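Local coordinates for PatF (Prochloron didemni, PDB 4BG2), which is related to the prenyltransferases that modify cyanobactin peptides and probably takes part in patellamide biosynthesis, at residues R11-R15 / Q302-C306; F18-H22 / V50-C54. All coordinates share one frame; numbering follows the deposited sequence.

Interaction 1 (R11-R15 / Q302-C306); sequences RKDRR and QWDEC
Arg11 crosses Asp304 at a slant and runs alongside Glu305, its methylenes on the aspartate and its guanidinium on the glutamate. CB packs against Asp304 CG at 3.6 Å, and CG against Asp304 OD1 at 3.5 Å. CD then passes Glu305 OE1, and the chain, extended from CG to NE, brings two nitrogens up to the Glu305 carboxylate in a salt bridge. Its NE bond is weak (Arg11 NE to Glu305 OE1, 3.0 Å). The straighter bond runs from Arg11 NH2 to Glu305 OE2, 3.2 Å at 163°; OE2 lies in the guanidinium plane but is met from above its own carboxylate plane, the two planes being 61° apart. Arg11 NH1 turns to a weak bond with Asn8. Were this residue an alanine, Glu305 would probably lose its charge partner across the contact and its carboxylate would be freer to swing.

Arg15 comes alongside Asp304 in a second salt bridge and grips one oxygen with two nitrogens, Arg15 NE to Asp304 OD2 at 2.9 Å and NH2 to the same OD2 at 3.1 Å, the groups nearly coplanar. Cys48 N also binds OD2 and Ser47 OG binds OD1, while Arg15 NH1 reaches the carbonyls of Ile41 and Ile44. Arg14, bent at chi3, bonds weakly from NH1 to Asp304 O at 2.7 Å, with Glu305 O over one guanidinium face.

Trp303 to Cys306 form a type I turn, which ends at the Cys306-Cys275 disulfide. Three arginines of helix 3-25 thus meet two carboxylates and a carbonyl of the turn after strand 295-303: the buried Asp304 charge is probably stabilised by Arg15, Cys48 N and Ser47 OG, whereas the Glu305 pair lies nearer solvent.

Interaction 2 (F18-H22 / V50-C54); sequences FVRTH and VESSC
His22 NE2 lies between two backbone carbonyls and shares its N-H in weak bonds to Ser53 O, 3.2 Å away, and to Gly63 O on strand 60-70. The other ring nitrogen, ND1, is hydrogen-bonded to Tyr300 OH, so both are engaged and the ring is hindered from flipping. Ser52 CB sits over one face in a CH-pi contact, 3.7 Å from the His22 ring centroid and 19° off its normal. Cys54 SG approaches obliquely, 3.7 Å from His22 CE1. With CG anti to the backbone N (chi1 -177°), the histidine reaches from the helix across to the strand; Phe26 and Tyr66 meet its ring as well. The fold is a closed antiparallel barrel wrapped in helices, as in ABBA prenyltransferases, and here helix 3-25 runs along strand 48-57, the local axes 9.4 Å apart and 11° from parallel. Val50 and Ser52, alternate residues of the strand, turn their side chains to the helix, while Ser53 points away and bonds to Arg65. One helical turn before His22, Phe18 and Val19 share the two methyls of Val50: CG2 meets the edge of the Phe18 ring at CD2, 4.0 Å away, and CG1 touches Val19 CG2, also at 4.0 Å.

Both interactions fasten helix 3-25 to neighbouring strands of one barrel sheet, strand 295-303 with the turn that follows it in interaction 1 and strand 48-57 in interaction 2. They adjoin: Gln302 O is 2.8 Å from Val50 N, a probable hydrogen bond between the strands, and the Phe18 ring packs on the backbone of Trp303 and Asp304. Interaction 2 is wholly buried and relies on valines, a phenylalanine edge, an imidazole face and weak bonds to backbone carbonyls. Interaction 1, farther from the centre of the chain, is partly open to solvent and works mainly through charge. Along the sequence, the short connection of interaction 2 is nested within the nearly chain-long loop that interaction 1 closes.

Interaction 1 (R11-R15 / Q302-C306)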
loop_
_atom_site.group_PDB
_atom_site.type_symbol
_atom_site.label_atom_id
_atom_site.label_comp_id
_atom_site.label_asym_id
_atom_site.label_seq_id
_atom_site.Cartn_x
_atom_site.Cartn_y
_atom_site.Cartn_z
ATOM N N ARG A 11 -10.971 -17.113 -9.913
ATOM C CA ARG A 11 -10.145 -16.087 -9.273
ATOM C C ARG A 11 -10.655 -14.678 -9.589
ATOM O O ARG A 11 -10.755 -13.833 -8.696
ATOM C CB ARG A 11 -8.721 -16.152 -9.757
ATOM C CG ARG A 11 -7.938 -17.348 -9.301
ATOM C CD ARG A 11 -6.851 -17.495 -10.327
ATOM N NE ARG A 11 -5.789 -18.404 -9.955
ATOM C CZ ARG A 11 -4.946 -18.919 -10.838
ATOM N NH1 ARG A 11 -5.056 -18.610 -12.131
ATOM N NH2 ARG A 11 -3.980 -19.728 -10.424
ATOM N N LYS A 12 -10.933 -14.419 -10.866
ATOM C CA LYS A 12 -11.393 -13.101 -11.293
ATOM C C LYS A 12 -12.700 -12.702 -10.635
ATOM O O LYS A 12 -12.881 -11.538 -10.243
ATOM C CB LYS A 12 -11.520 -13.026 -12.821
ATOM C CG LYS A 12 -10.161 -13.012 -13.506
ATOM C CD LYS A 12 -10.253 -12.990 -15.026
ATOM C CE LYS A 12 -8.856 -12.985 -15.627
ATOM N NZ LYS A 12 -8.885 -12.912 -17.111
ATOM N N ASP A 13 -13.609 -13.652 -10.499
ATOM C CA ASP A 13 -14.862 -13.408 -9.773
ATOM C C ASP A 13 -14.605 -13.109 -8.297
ATOM O O ASP A 13 -15.197 -12.198 -7.754
ATOM C CB ASP A 13 -15.806 -14.612 -9.896
ATOM C CG ASP A 13 -16.226 -14.884 -11.329
ATOM O OD1 ASP A 13 -16.545 -13.924 -12.055
ATOM O OD2 ASP A 13 -16.246 -16.065 -11.737
ATOM N N ARG A 14 -13.726 -13.872 -7.650
ATOM C CA ARG A 14 -13.426 -13.634 -6.223
ATOM C C ARG A 14 -12.790 -12.259 -5.972
ATOM O O ARG A 14 -13.125 -11.562 -5.014
ATOM C CB ARG A 14 -12.511 -14.723 -5.677
ATOM C CG ARG A 14 -13.242 -15.998 -5.307
ATOM C CD ARG A 14 -12.513 -16.765 -4.210
ATOM N NE ARG A 14 -12.702 -18.204 -4.346
ATOM C CZ ARG A 14 -12.102 -18.976 -5.253
ATOM N NH1 ARG A 14 -11.250 -18.472 -6.146
ATOM N NH2 ARG A 14 -12.366 -20.276 -5.268
ATOM N N ARG A 15 -11.860 -11.892 -6.846
ATOM C CA ARG A 15 -11.222 -10.580 -6.826
ATOM C C ARG A 15 -12.255 -9.465 -6.733
ATOM O O ARG A 15 -12.163 -8.560 -5.897
ATOM C CB ARG A 15 -10.495 -10.368 -8.143
ATOM C CG ARG A 15 -9.080 -9.962 -8.032
ATOM C CD ARG A 15 -8.510 -9.998 -9.449
ATOM N NE ARG A 15 -7.908 -11.276 -9.745
ATOM C CZ ARG A 15 -7.345 -11.591 -10.891
ATOM N NH1 ARG A 15 -7.295 -10.714 -11.881
ATOM N NH2 ARG A 15 -6.834 -12.800 -11.041
ATOM N N GLN A 302 -6.658 -10.017 0.944
ATOM C CA GLN A 302 -7.393 -11.207 0.567
ATOM C C GLN A 302 -6.821 -11.792 -0.723
ATOM O O GLN A 302 -6.476 -11.043 -1.660
ATOM C CB GLN A 302 -8.871 -10.871 0.409
ATOM C CG GLN A 302 -9.540 -10.501 1.724
ATOM C CD GLN A 302 -10.977 -10.055 1.544
ATOM O OE1 GLN A 302 -11.221 -8.999 0.977
ATOM N NE2 GLN A 302 -11.924 -10.836 2.052
ATOM N N TRP A 303 -6.692 -13.121 -0.760
ATOM C CA TRP A 303 -6.113 -13.826 -1.901
ATOM C C TRP A 303 -7.229 -14.490 -2.705
ATOM O O TRP A 303 -8.072 -15.201 -2.159
ATOM C CB TRP A 303 -5.015 -14.826 -1.451
ATOM C CG TRP A 303 -3.708 -14.111 -0.984
ATOM C CD1 TRP A 303 -3.612 -12.858 -0.393
ATOM C CD2 TRP A 303 -2.349 -14.616 -1.050
ATOM N NE1 TRP A 303 -2.296 -12.561 -0.122
ATOM C CE2 TRP A 303 -1.502 -13.614 -0.505
ATOM C CE3 TRP A 303 -1.767 -15.807 -1.522
ATOM C CZ2 TRP A 303 -0.111 -13.772 -0.421
ATOM C CZ3 TRP A 303 -0.387 -15.963 -1.429
ATOM C CH2 TRP A 303 0.425 -14.947 -0.886
ATOM N N ASP A 304 -7.230 -14.250 -4.022
ATOM C CA ASP A 304 -8.355 -14.655 -4.867
ATOM C C ASP A 304 -8.469 -16.148 -5.132
ATOM O O ASP A 304 -9.386 -16.576 -5.804
ATOM C CB ASP A 304 -8.368 -13.855 -6.174
ATOM C CG ASP A 304 -7.192 -14.184 -7.095
ATOM O OD1 ASP A 304 -6.485 -15.207 -6.911
ATOM O OD2 ASP A 304 -7.002 -13.407 -8.054
ATOM N N GLU A 305 -7.539 -16.940 -4.620
ATOM C CA GLU A 305 -7.689 -18.390 -4.622
ATOM C C GLU A 305 -8.433 -18.905 -3.382
ATOM O O GLU A 305 -8.682 -20.093 -3.286
ATOM C CB GLU A 305 -6.312 -19.052 -4.723
ATOM C CG GLU A 305 -5.485 -18.539 -5.897
ATOM C CD GLU A 305 -5.243 -19.572 -6.967
ATOM O OE1 GLU A 305 -6.255 -20.064 -7.521
ATOM O OE2 GLU A 305 -4.048 -19.864 -7.270
ATOM N N CYS A 306 -8.788 -18.027 -2.441
ATOM C CA CYS A 306 -9.609 -18.422 -1.286
ATOM C C CYS A 306 -11.075 -18.359 -1.690
ATOM O O CYS A 306 -11.709 -19.392 -1.876
ATOM C CB CYS A 306 -9.379 -17.512 -0.083
ATOM S SG CYS A 306 -10.597 -17.734 1.269
#

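Interaction 2 (F18-H22 / V50-C54)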
loop_
_atom_site.group_PDB
_atom_site.type_symbol
_atom_site.label_atom_id
_atom_site.label_comp_id
_atom_site.label_asym_id
_atom_site.label_seq_id
_atom_site.Cartn_x
_atom_site.Cartn_y
_atom_site.Cartn_z
ATOM N N PHE A 18 -14.260 -9.421 -3.405
ATOM C CA PHE A 18 -13.517 -8.691 -2.359
ATOM C C PHE A 18 -13.737 -7.188 -2.450
ATOM O O PHE A 18 -14.028 -6.527 -1.454
ATOM C CB PHE A 18 -12.006 -8.958 -2.427
ATOM C CG PHE A 18 -11.637 -10.401 -2.253
ATOM C CD1 PHE A 18 -12.430 -11.251 -1.513
ATOM C CD2 PHE A 18 -10.491 -10.906 -2.842
ATOM C CE1 PHE A 18 -12.091 -12.582 -1.362
ATOM C CE2 PHE A 18 -10.135 -12.228 -2.680
ATOM C CZ PHE A 18 -10.940 -13.070 -1.937
ATOM N N VAL A 19 -13.560 -6.652 -3.659
ATOM C CA VAL A 19 -13.672 -5.219 -3.865
ATOM C C VAL A 19 -15.120 -4.770 -3.581
ATOM O O VAL A 19 -15.341 -3.771 -2.897
ATOM C CB VAL A 19 -13.220 -4.841 -5.288
ATOM C CG1 VAL A 19 -13.638 -3.436 -5.624
ATOM C CG2 VAL A 19 -11.717 -5.018 -5.444
ATOM N N ARG A 20 -16.093 -5.515 -4.072
ATOM C CA ARG A 20 -17.519 -5.174 -3.852
ATOM C C ARG A 20 -17.939 -5.297 -2.372
ATOM O O ARG A 20 -18.570 -4.409 -1.827
ATOM C CB ARG A 20 -18.422 -6.038 -4.712
ATOM C CG ARG A 20 -18.303 -5.758 -6.210
ATOM C CD ARG A 20 -19.046 -4.493 -6.627
ATOM N NE ARG A 20 -18.731 -4.088 -8.005
ATOM C CZ ARG A 20 -19.200 -4.698 -9.095
ATOM N NH1 ARG A 20 -19.994 -5.761 -8.994
ATOM N NH2 ARG A 20 -18.861 -4.252 -10.298
ATOM N N THR A 21 -17.545 -6.383 -1.727
ATOM C CA THR A 21 -17.846 -6.577 -0.307
ATOM C C THR A 21 -17.303 -5.446 0.556
ATOM O O THR A 21 -17.961 -4.991 1.480
ATOM C CB THR A 21 -17.304 -7.915 0.170
ATOM O OG1 THR A 21 -17.881 -8.937 -0.645
ATOM C CG2 THR A 21 -17.657 -8.165 1.650
ATOM N N HIS A 22 -16.131 -4.936 0.204
ATOM C CA HIS A 22 -15.560 -3.797 0.916
ATOM C C HIS A 22 -16.389 -2.511 0.744
ATOM O O HIS A 22 -16.644 -1.776 1.726
ATOM C CB HIS A 22 -14.143 -3.571 0.419
ATOM C CG HIS A 22 -13.420 -2.471 1.119
ATOM N ND1 HIS A 22 -12.823 -2.643 2.349
ATOM C CD2 HIS A 22 -13.182 -1.189 0.762
ATOM C CE1 HIS A 22 -12.243 -1.515 2.717
ATOM N NE2 HIS A 22 -12.449 -0.615 1.773
ATOM N N VAL A 50 -5.812 -8.806 -3.133
ATOM C CA VAL A 50 -6.478 -7.526 -3.073
ATOM C C VAL A 50 -6.319 -6.995 -1.675
ATOM O O VAL A 50 -6.743 -7.654 -0.707
ATOM C CB VAL A 50 -7.980 -7.628 -3.397
ATOM C CG1 VAL A 50 -8.640 -6.258 -3.278
ATOM C CG2 VAL A 50 -8.203 -8.235 -4.773
ATOM N N GLU A 51 -5.662 -5.848 -1.549
ATOM C CA GLU A 51 -5.442 -5.228 -0.241
ATOM C C GLU A 51 -6.335 -4.024 -0.142
ATOM O O GLU A 51 -6.052 -2.991 -0.756
ATOM C CB GLU A 51 -3.981 -4.794 -0.038
ATOM C CG GLU A 51 -3.667 -4.418 1.418
ATOM C CD GLU A 51 -2.168 -4.231 1.709
ATOM O OE1 GLU A 51 -1.435 -3.826 0.797
ATOM O OE2 GLU A 51 -1.718 -4.453 2.870
ATOM N N SER A 52 -7.434 -4.170 0.580
ATOM C CA SER A 52 -8.374 -3.084 0.794
ATOM C C SER A 52 -8.002 -2.344 2.092
ATOM O O SER A 52 -7.410 -2.921 2.994
ATOM C CB SER A 52 -9.807 -3.625 0.903
ATOM O OG SER A 52 -10.161 -4.472 -0.184
ATOM N N SER A 53 -8.406 -1.096 2.221
ATOM C CA SER A 53 -8.176 -0.381 3.466
ATOM C C SER A 53 -9.206 0.715 3.721
ATOM O O SER A 53 -9.996 1.095 2.831
ATOM C CB SER A 53 -6.765 0.187 3.471
ATOM O OG SER A 53 -6.598 1.142 2.437
ATOM N N CYS A 54 -9.207 1.187 4.953
ATOM C CA CYS A 54 -10.005 2.327 5.371
ATOM C C CYS A 54 -9.107 3.308 6.064
ATOM O O CYS A 54 -8.390 2.956 7.010
ATOM C CB CYS A 54 -11.109 1.902 6.319
ATOM S SG CYS A 54 -12.301 0.780 5.565
#